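Local atomic coordinates of N-acetyltransferase (Escherichia coli, PDB entry 6GTQ), a protein that probably transfers an acetyl group from acetyl-coenzyme A to an amine of its substrate, as other members of the GNAT acetyltransferase family do. Residues H117-V122 with E171-Q176; W110-V115 with K148-I153; T36-Q41 with Y64-G69; V136-L139 with A143-F146. The protein carries 1 engineered substitution. All coordinates share one frame; numbering follows the deposited sequence.

Contacts 2 and 3 are buried, whereas contacts 1 and 4 lie partly open. Helix 110-129 serves twice: its first turns meet the segment after helix 141-149 in contact 2, and its next turns meet the C-terminal helix in contact 1. M119 of contact 1 also packs on F152 of contact 2, so the two run into one another. Helix 141-149 supplies its early turns to contact 4 and leads into the turn of contact 2. Contact 3 lies across the chain's centre from contacts 1 and 2. No hydrogen bond joins the paired segments in any of the four: aliphatic packing, with one phenylalanine edge, makes contact 2; a leucine methyl on a tyrosine and a threonine makes contact 3; contact 1 adds an amide oxygen over a ring, and contact 4 rests on alanine methyls.

Contact 1. Residues H117-V122 with E171-Q176; sequences HAMNVV and ELLFTQ
N120 and F174 carry much of the touch between the two helices. The side-chain oxygen OD1 of N120 stands 4.0 Å above the plane of the F174 ring, over its centre, and the amide is turned steeply, its plane 75° from that of the ring. Lower on the same side chain, N120 CB rests 3.7 Å from F174 CZ, so the asparagine covers the ring with both its carbon stem and its polar end. The opposite face of the phenyl lies against L173 CG of its own helix, which leaves the ring sandwiched. With CG anti to the carbonyl carbon (chi1 -53°), F174 projects toward helix 110-129. An asparagine suits a partly exposed edge like this one, since its methylene can pack while its amide remains near the surface. Deeper in, two flexible apolar chains meet at about a right angle, M119 SD being 4.0 Å from L173 CD2. Next in the chain after F174, T175 OG1 donates to E171 O at 2.7 Å, four residues back; the oxygen receives it from above its carbonyl plane. The short helical segments stand well apart, 10.5 Å between axes, and cross at -105°; long side chains therefore span the gap. M119 also packs on L134 of strand 133-137, while E171 and T175 touch W123 farther along helix 110-129, and a second protein chain packs on M119 and L173.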
# COMPACT_ATOMS: atom_id res chain seq x y z
N HIS A 117 -1.65 -5.80 -4.81
CA HIS A 117 -1.84 -6.83 -3.79
C HIS A 117 -2.55 -6.19 -2.60
O HIS A 117 -3.60 -6.68 -2.16
CB HIS A 117 -0.50 -7.44 -3.38
CG HIS A 117 -0.64 -8.62 -2.48
ND1 HIS A 117 -0.76 -8.48 -1.11
CD2 HIS A 117 -0.70 -9.94 -2.78
CE1 HIS A 117 -0.88 -9.70 -0.62
NE2 HIS A 117 -0.84 -10.61 -1.59
N ALA A 118 -2.02 -5.04 -2.13
CA ALA A 118 -2.57 -4.22 -1.05
C ALA A 118 -4.03 -3.87 -1.33
O ALA A 118 -4.88 -4.11 -0.47
CB ALA A 118 -1.75 -2.95 -0.89
N MET A 119 -4.32 -3.38 -2.55
CA MET A 119 -5.66 -3.01 -3.00
C MET A 119 -6.62 -4.19 -2.94
O MET A 119 -7.77 -4.00 -2.55
CB MET A 119 -5.62 -2.45 -4.41
CG MET A 119 -5.11 -1.04 -4.48
SD MET A 119 -5.12 -0.54 -6.19
CE MET A 119 -4.48 1.07 -6.04
N ASN A 120 -6.15 -5.39 -3.30
CA ASN A 120 -6.95 -6.62 -3.27
C ASN A 120 -7.29 -7.04 -1.82
O ASN A 120 -8.38 -7.55 -1.58
CB ASN A 120 -6.26 -7.75 -4.06
CG ASN A 120 -7.11 -8.99 -4.18
OD1 ASN A 120 -8.10 -9.03 -4.92
ND2 ASN A 120 -6.77 -10.03 -3.43
N VAL A 121 -6.35 -6.81 -0.88
CA VAL A 121 -6.52 -7.11 0.55
C VAL A 121 -7.57 -6.16 1.11
O VAL A 121 -8.51 -6.61 1.77
CB VAL A 121 -5.15 -7.04 1.31
CG1 VAL A 121 -5.35 -6.96 2.83
CG2 VAL A 121 -4.24 -8.21 0.94
N VAL A 122 -7.43 -4.85 0.81
CA VAL A 122 -8.34 -3.76 1.20
C VAL A 122 -9.75 -3.99 0.59
O VAL A 122 -10.76 -3.74 1.25
CB VAL A 122 -7.72 -2.37 0.80
CG1 VAL A 122 -8.72 -1.22 0.94
CG2 VAL A 122 -6.45 -2.07 1.62
N GLU A 171 -12.52 -2.22 -7.05
CA GLU A 171 -13.50 -3.17 -7.55
C GLU A 171 -13.44 -3.20 -9.09
O GLU A 171 -13.36 -4.29 -9.66
CB GLU A 171 -14.90 -2.78 -7.04
CG GLU A 171 -16.02 -3.70 -7.51
CD GLU A 171 -17.38 -3.36 -6.92
OE1 GLU A 171 -17.85 -2.22 -7.10
OE2 GLU A 171 -17.97 -4.26 -6.26
N LEU A 172 -13.38 -2.01 -9.75
CA LEU A 172 -13.24 -1.86 -11.21
C LEU A 172 -12.00 -2.57 -11.75
O LEU A 172 -12.06 -3.16 -12.83
CB LEU A 172 -13.19 -0.37 -11.61
CG LEU A 172 -14.50 0.44 -11.61
CD1 LEU A 172 -14.23 1.93 -11.81
CD2 LEU A 172 -15.47 -0.07 -12.66
N LEU A 173 -10.88 -2.48 -11.01
CA LEU A 173 -9.59 -3.10 -11.35
C LEU A 173 -9.66 -4.64 -11.39
O LEU A 173 -9.05 -5.24 -12.28
CB LEU A 173 -8.50 -2.62 -10.36
CG LEU A 173 -7.05 -3.12 -10.56
CD1 LEU A 173 -6.42 -2.54 -11.83
CD2 LEU A 173 -6.20 -2.79 -9.36
N PHE A 174 -10.41 -5.28 -10.47
CA PHE A 174 -10.49 -6.75 -10.44
C PHE A 174 -11.81 -7.33 -11.00
O PHE A 174 -12.01 -8.54 -10.91
CB PHE A 174 -10.20 -7.30 -9.03
CG PHE A 174 -8.90 -6.82 -8.43
CD1 PHE A 174 -7.68 -7.30 -8.88
CD2 PHE A 174 -8.90 -5.90 -7.38
CE1 PHE A 174 -6.48 -6.84 -8.34
CE2 PHE A 174 -7.69 -5.45 -6.82
CZ PHE A 174 -6.49 -5.92 -7.31
N THR A 175 -12.68 -6.50 -11.61
CA THR A 175 -13.95 -7.01 -12.18
C THR A 175 -14.04 -6.81 -13.71
O THR A 175 -14.75 -7.57 -14.37
CB THR A 175 -15.19 -6.45 -11.46
OG1 THR A 175 -15.19 -5.03 -11.50
CG2 THR A 175 -15.33 -6.97 -10.03
N GLN A 176 -13.33 -5.81 -14.26
CA GLN A 176 -13.34 -5.53 -15.70
C GLN A 176 -12.06 -6.01 -16.40
O GLN A 176 -10.96 -5.59 -16.05
CB GLN A 176 -13.59 -4.03 -15.96

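Contact 2. Residues W110-V115 with K148-I153; sequences WGATLV and KSLGFI
The CA atoms of A112 and L150 come within 7.4 Å of each other, where the first turns of helix 110-129 face a chain that has just left helix 141-149 through a Schellman motif at G151. The positive phi of G151 (101°) would press a side chain against the preceding carbonyl oxygen, which is why glycine belongs here. Its turn leaves L150 and F152 both directed at the helix. L150 spans two helix residues three apart with its branches: CD2 sits 3.9 Å from A112 CB, and CD1 lies 3.8 Å from V115 CG1. Against V115 the leucine arrives tip to tip, its CD1 near CB and both methyls of the valine. F152 comes from the opposite direction to V115 and presents a ring edge, with CE1 3.7 Å from V115 CG1, close to the ring plane. Because V115 CG1 is anti to the backbone N (chi1 176°), that one methyl serves both leucine and phenylalanine. Small A112 lets the leucine approach closely, and beta-branched V115 offers a broad, rigid surface. G109 and G111 fit the glycine positions of the Q/R-x-x-G-x-G/A motif that binds the coenzyme A pyrophosphate in this family. Outward from the contact, V115 packs on L99 of strand 90-101, F152 meets F147 edge-to-face and L163 of strand 162-166, and I153 opens strand 153-154, pairing through its backbone with F164.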
# COMPACT_ATOMS: atom_id res chain seq x y z
N TRP A 110 7.68 -4.16 -9.54
CA TRP A 110 7.30 -4.84 -8.30
C TRP A 110 6.59 -3.95 -7.29
O TRP A 110 5.75 -4.45 -6.54
CB TRP A 110 8.48 -5.58 -7.66
CG TRP A 110 8.83 -6.82 -8.43
CD1 TRP A 110 9.86 -6.99 -9.30
CD2 TRP A 110 8.03 -8.01 -8.51
NE1 TRP A 110 9.79 -8.23 -9.89
CE2 TRP A 110 8.66 -8.87 -9.43
CE3 TRP A 110 6.83 -8.43 -7.90
CZ2 TRP A 110 8.16 -10.14 -9.74
CZ3 TRP A 110 6.33 -9.69 -8.21
CH2 TRP A 110 6.99 -10.53 -9.12
N GLY A 111 6.89 -2.65 -7.30
CA GLY A 111 6.25 -1.67 -6.44
C GLY A 111 4.76 -1.57 -6.73
O GLY A 111 3.94 -1.63 -5.81
N ALA A 112 4.41 -1.46 -8.02
CA ALA A 112 3.04 -1.41 -8.53
C ALA A 112 2.29 -2.73 -8.25
O ALA A 112 1.12 -2.68 -7.89
CB ALA A 112 3.04 -1.09 -10.02
N THR A 113 2.97 -3.90 -8.39
CA THR A 113 2.38 -5.22 -8.12
C THR A 113 2.02 -5.36 -6.63
O THR A 113 1.00 -5.96 -6.29
CB THR A 113 3.28 -6.35 -8.68
OG1 THR A 113 3.52 -6.10 -10.06
CG2 THR A 113 2.66 -7.74 -8.52
N LEU A 114 2.84 -4.76 -5.74
CA LEU A 114 2.64 -4.75 -4.29
C LEU A 114 1.44 -3.88 -3.90
O LEU A 114 0.68 -4.25 -3.00
CB LEU A 114 3.92 -4.35 -3.55
CG LEU A 114 4.65 -5.49 -2.84
CD1 LEU A 114 5.33 -6.41 -3.83
CD2 LEU A 114 5.64 -4.95 -1.83
N VAL A 115 1.25 -2.74 -4.60
CA VAL A 115 0.11 -1.84 -4.39
C VAL A 115 -1.19 -2.57 -4.83
O VAL A 115 -2.18 -2.52 -4.12
CB VAL A 115 0.30 -0.47 -5.11
CG1 VAL A 115 -0.94 0.41 -4.97
CG2 VAL A 115 1.52 0.26 -4.58
N LYS A 148 0.70 8.76 -8.12
CA LYS A 148 -0.11 9.51 -9.08
C LYS A 148 -0.29 8.71 -10.38
O LYS A 148 -1.38 8.71 -10.95
CB LYS A 148 0.49 10.89 -9.39
CG LYS A 148 0.07 11.99 -8.43
CD LYS A 148 0.09 13.35 -9.11
CE LYS A 148 0.99 14.34 -8.43
NZ LYS A 148 2.39 14.28 -8.93
N SER A 149 0.78 8.01 -10.84
CA SER A 149 0.77 7.18 -12.06
C SER A 149 -0.10 5.92 -11.90
O SER A 149 -0.54 5.34 -12.89
CB SER A 149 2.19 6.82 -12.50
OG SER A 149 2.79 5.89 -11.62
N LEU A 150 -0.34 5.52 -10.64
CA LEU A 150 -1.19 4.38 -10.33
C LEU A 150 -2.65 4.82 -10.18
O LEU A 150 -3.52 3.95 -10.05
CB LEU A 150 -0.70 3.66 -9.08
CG LEU A 150 0.62 2.90 -9.18
CD1 LEU A 150 0.87 2.13 -7.90
CD2 LEU A 150 0.63 1.93 -10.37
N GLY A 151 -2.91 6.13 -10.22
CA GLY A 151 -4.25 6.70 -10.16
C GLY A 151 -4.70 7.26 -8.82
O GLY A 151 -5.88 7.60 -8.66
N PHE A 152 -3.78 7.36 -7.84
CA PHE A 152 -4.11 7.92 -6.53
C PHE A 152 -4.34 9.44 -6.64
O PHE A 152 -3.63 10.11 -7.40
CB PHE A 152 -3.02 7.60 -5.50
CG PHE A 152 -3.00 6.20 -4.96
CD1 PHE A 152 -2.46 5.15 -5.71
CD2 PHE A 152 -3.42 5.93 -3.67
CE1 PHE A 152 -2.39 3.86 -5.19
CE2 PHE A 152 -3.37 4.63 -3.15
CZ PHE A 152 -2.85 3.61 -3.92
N ILE A 153 -5.36 9.96 -5.96
CA ILE A 153 -5.69 11.37 -5.99
C ILE A 153 -4.82 12.09 -4.97
O ILE A 153 -4.89 11.74 -3.79
CB ILE A 153 -7.23 11.64 -5.80
CG1 ILE A 153 -8.03 11.19 -7.05
CG2 ILE A 153 -7.54 13.11 -5.49
CD1 ILE A 153 -8.68 9.85 -6.91

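Contact 3. Residues T36-Q41 with Y64-G69; sequences THLVRQ and YYTLCG. With ACT (acetate ion), chain H.
L38 reaches from the first turn of helix 38-43 to the strand residues Y64 and T66, and its methyl CD1 does all the touching. The apolar part is small and close. L38 CD1 is 3.5 Å from Y64 CD1 and also near CE1 and CG, meeting that side of the ring obliquely, while the two side chains slide past each other in opposite directions. The same methyl lies 4.0 Å from T66 CG2. L38 is directed at the sheet with CG anti to the backbone N (chi1 180°), and a leucine suits this place because a slim, branched end can fit between an aromatic ring and a threonine methyl.

Polar interactions surround this packing without crossing it. The hydroxyl OG1 of T66 donates to oxygen O of an acetate ion at 2.7 Å; the ion probably comes from the crystallisation liquor. T66 thus splits its roles, methyl to the leucine and hydroxyl to the anion, which also lies near C68 CB. Y64 sends its hydroxyl to the backbone oxygen of L30, so the phenol is tied to helix 28-36 while its ring carbons receive L38. On the helix side H37 occupies the N-cap position, and Q41 N bonds to H37 O at 3.0 Å to close the first turn.

Strand 61-74 runs antiparallel between strands 48-53 and 90-101, with T66 bonded through its backbone to G97 and R98. L38 and Y64 both pack on F33 of helix 28-36, whereas Y65 points away from L38 and meets L114, A118 and V121 of helix 110-129.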
# COMPACT_ATOMS: atom_id res chain seq x y z
N THR A 36 14.59 -3.94 12.17
CA THR A 36 14.51 -3.71 13.63
C THR A 36 13.08 -3.49 14.19
O THR A 36 12.89 -3.64 15.40
CB THR A 36 15.45 -2.55 14.10
OG1 THR A 36 15.07 -1.31 13.50
CG2 THR A 36 16.93 -2.81 13.85
N HIS A 37 12.09 -3.12 13.34
CA HIS A 37 10.75 -2.78 13.85
C HIS A 37 9.57 -3.51 13.20
O HIS A 37 8.57 -3.71 13.90
CB HIS A 37 10.51 -1.26 13.78
CG HIS A 37 11.35 -0.48 14.74
ND1 HIS A 37 11.09 -0.49 16.10
CD2 HIS A 37 12.46 0.26 14.51
CE1 HIS A 37 12.04 0.25 16.65
NE2 HIS A 37 12.88 0.73 15.74
N LEU A 38 9.64 -3.86 11.91
CA LEU A 38 8.55 -4.50 11.16
C LEU A 38 7.97 -5.75 11.81
O LEU A 38 6.75 -5.82 11.99
CB LEU A 38 8.97 -4.80 9.69
CG LEU A 38 7.90 -5.48 8.82
CD1 LEU A 38 7.82 -4.85 7.46
CD2 LEU A 38 8.16 -6.95 8.67
N VAL A 39 8.82 -6.75 12.13
CA VAL A 39 8.40 -8.02 12.72
C VAL A 39 7.71 -7.81 14.09
O VAL A 39 6.64 -8.38 14.31
CB VAL A 39 9.56 -9.07 12.76
CG1 VAL A 39 9.12 -10.36 13.43
CG2 VAL A 39 10.08 -9.36 11.35
N ARG A 40 8.29 -6.98 14.98
CA ARG A 40 7.67 -6.77 16.29
C ARG A 40 6.37 -5.98 16.20
O ARG A 40 5.43 -6.33 16.90
CB ARG A 40 8.65 -6.20 17.34
CG ARG A 40 9.01 -4.73 17.21
CD ARG A 40 9.88 -4.27 18.37
NE ARG A 40 9.30 -4.64 19.67
CZ ARG A 40 9.45 -3.94 20.79
NH1 ARG A 40 8.88 -4.35 21.91
NH2 ARG A 40 10.15 -2.81 20.79
N GLN A 41 6.28 -4.99 15.30
CA GLN A 41 5.06 -4.20 15.12
C GLN A 41 3.92 -5.01 14.51
O GLN A 41 2.77 -4.80 14.90
CB GLN A 41 5.32 -2.92 14.33
CG GLN A 41 6.01 -1.89 15.22
CD GLN A 41 6.21 -0.55 14.61
OE1 GLN A 41 5.56 -0.15 13.63
NE2 GLN A 41 7.12 0.20 15.19
N TYR A 64 8.62 -5.10 0.65
CA TYR A 64 7.56 -5.14 1.66
C TYR A 64 6.59 -3.98 1.59
O TYR A 64 6.87 -2.94 0.98
CB TYR A 64 8.17 -5.24 3.07
CG TYR A 64 8.72 -3.95 3.66
CD1 TYR A 64 7.91 -3.10 4.41
CD2 TYR A 64 10.08 -3.65 3.57
CE1 TYR A 64 8.43 -1.95 5.01
CE2 TYR A 64 10.62 -2.51 4.19
CZ TYR A 64 9.78 -1.66 4.90
OH TYR A 64 10.28 -0.55 5.51
N TYR A 65 5.46 -4.14 2.27
CA TYR A 65 4.46 -3.09 2.46
C TYR A 65 3.77 -3.30 3.81
O TYR A 65 3.76 -4.41 4.32
CB TYR A 65 3.50 -2.92 1.25
CG TYR A 65 2.35 -3.90 1.14
CD1 TYR A 65 1.21 -3.75 1.91
CD2 TYR A 65 2.35 -4.88 0.15
CE1 TYR A 65 0.13 -4.62 1.79
CE2 TYR A 65 1.26 -5.75 -0.00
CZ TYR A 65 0.16 -5.61 0.82
OH TYR A 65 -0.91 -6.47 0.70
N THR A 66 3.28 -2.21 4.41
CA THR A 66 2.56 -2.24 5.70
C THR A 66 1.18 -1.61 5.55
O THR A 66 1.03 -0.61 4.85
CB THR A 66 3.36 -1.63 6.87
OG1 THR A 66 3.51 -0.22 6.69
CG2 THR A 66 4.71 -2.30 7.08
N LEU A 67 0.17 -2.22 6.19
CA LEU A 67 -1.22 -1.75 6.22
C LEU A 67 -1.71 -1.61 7.65
O LEU A 67 -1.33 -2.38 8.54
CB LEU A 67 -2.16 -2.77 5.56
CG LEU A 67 -2.15 -2.96 4.06
CD1 LEU A 67 -3.10 -4.06 3.69
CD2 LEU A 67 -2.54 -1.67 3.33
N CYS A 68 -2.60 -0.63 7.84
CA CYS A 68 -3.29 -0.39 9.10
C CYS A 68 -4.62 0.31 8.86
O CYS A 68 -4.72 1.16 7.98
CB CYS A 68 -2.43 0.36 10.11
SG CYS A 68 -3.14 0.38 11.79
N GLY A 69 -5.62 -0.08 9.63
CA GLY A 69 -6.95 0.51 9.54
C GLY A 69 -6.90 1.95 10.01
O GLY A 69 -6.15 2.30 10.92
C ACT H . 0.97 1.57 8.65
O ACT H . 1.24 0.68 7.88
OXT ACT H . 1.38 1.64 9.81
CH3 ACT H . 0.08 2.68 8.12

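Contact 4. Residues V136-L139 with A143-F146; sequences VEAL and AHTF
A138 and A143 bring their methyls together, CB to CB at 4.1 Å, each directed toward the other segment across a very short connection. The methyl of A138 also lies against the helix backbone, 3.8 Å from H144 N, so it packs on the peptide link between A143 and H144 as much as on a side chain. Alanine suits both places, since strand end and helix come close: the CA atoms of A138 and H144 are 5.3 Å apart. H144 starts off across this line, and with CG anti to the backbone N (chi1 -166°) its imidazole stands beside A138, meeting the methyl obliquely. Here strand 133-137 gives way to helix 141-149, and N140, A143, G151 and F152 fit the asparagine, alanine, glycine and phenylalanine of a pattern familiar in GNAT acetyltransferases. The asparagine acts at once, its OD1 accepting a hydrogen bond from A143 N at the start of the helix. Beyond the alanine pair, L163 of strand 162-166 touches both A138 and H144, and F147, a turn farther along the helix, covers A138 and V136. The carbonyl oxygen of A138 is taken by the side-chain amide of N161.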
# COMPACT_ATOMS: atom_id res chain seq x y z
N VAL A 136 -2.46 6.49 1.11
CA VAL A 136 -1.06 6.11 0.99
C VAL A 136 -0.15 7.26 1.42
O VAL A 136 -0.53 8.43 1.30
CB VAL A 136 -0.76 5.54 -0.42
CG1 VAL A 136 -0.47 6.63 -1.45
CG2 VAL A 136 0.36 4.53 -0.37
N GLU A 137 1.01 6.93 1.99
CA GLU A 137 1.99 7.91 2.47
C GLU A 137 3.16 8.06 1.49
O GLU A 137 3.86 7.08 1.21
CB GLU A 137 2.50 7.54 3.88
CG GLU A 137 1.45 7.62 4.99
CD GLU A 137 0.84 8.98 5.25
OE1 GLU A 137 1.59 9.98 5.35
OE2 GLU A 137 -0.41 9.06 5.35
N ALA A 138 3.34 9.28 0.94
CA ALA A 138 4.43 9.59 0.01
C ALA A 138 5.34 10.68 0.61
O ALA A 138 5.04 11.87 0.54
CB ALA A 138 3.88 10.01 -1.34
N LEU A 139 6.46 10.23 1.23
CA LEU A 139 7.47 11.05 1.91
C LEU A 139 8.41 11.85 0.98
O LEU A 139 9.18 12.68 1.46
CB LEU A 139 8.29 10.15 2.86
N ALA A 143 8.00 9.09 -5.03
CA ALA A 143 6.92 8.21 -4.60
C ALA A 143 5.58 8.85 -4.93
O ALA A 143 4.66 8.14 -5.33
CB ALA A 143 7.01 7.94 -3.10
N HIS A 144 5.50 10.17 -4.80
CA HIS A 144 4.28 10.92 -5.10
C HIS A 144 3.91 10.77 -6.57
O HIS A 144 2.75 10.60 -6.91
CB HIS A 144 4.49 12.39 -4.75
CG HIS A 144 3.22 13.19 -4.69
ND1 HIS A 144 2.52 13.38 -3.52
CD2 HIS A 144 2.54 13.85 -5.65
CE1 HIS A 144 1.46 14.13 -3.77
NE2 HIS A 144 1.45 14.43 -5.05
N THR A 145 4.91 10.85 -7.42
CA THR A 145 4.76 10.68 -8.87
C THR A 145 4.32 9.22 -9.14
O THR A 145 3.39 9.00 -9.93
CB THR A 145 6.06 11.10 -9.58
OG1 THR A 145 6.34 12.47 -9.27
CG2 THR A 145 6.00 10.92 -11.10
N PHE A 146 4.96 8.24 -8.47
CA PHE A 146 4.65 6.81 -8.58
C PHE A 146 3.18 6.53 -8.22
O PHE A 146 2.49 5.83 -8.96
CB PHE A 146 5.61 5.96 -7.73
CG PHE A 146 5.19 4.53 -7.52
CD1 PHE A 146 5.39 3.58 -8.51
CD2 PHE A 146 4.60 4.12 -6.32
CE1 PHE A 146 5.00 2.25 -8.32
CE2 PHE A 146 4.21 2.80 -6.14
CZ PHE A 146 4.42 1.87 -7.13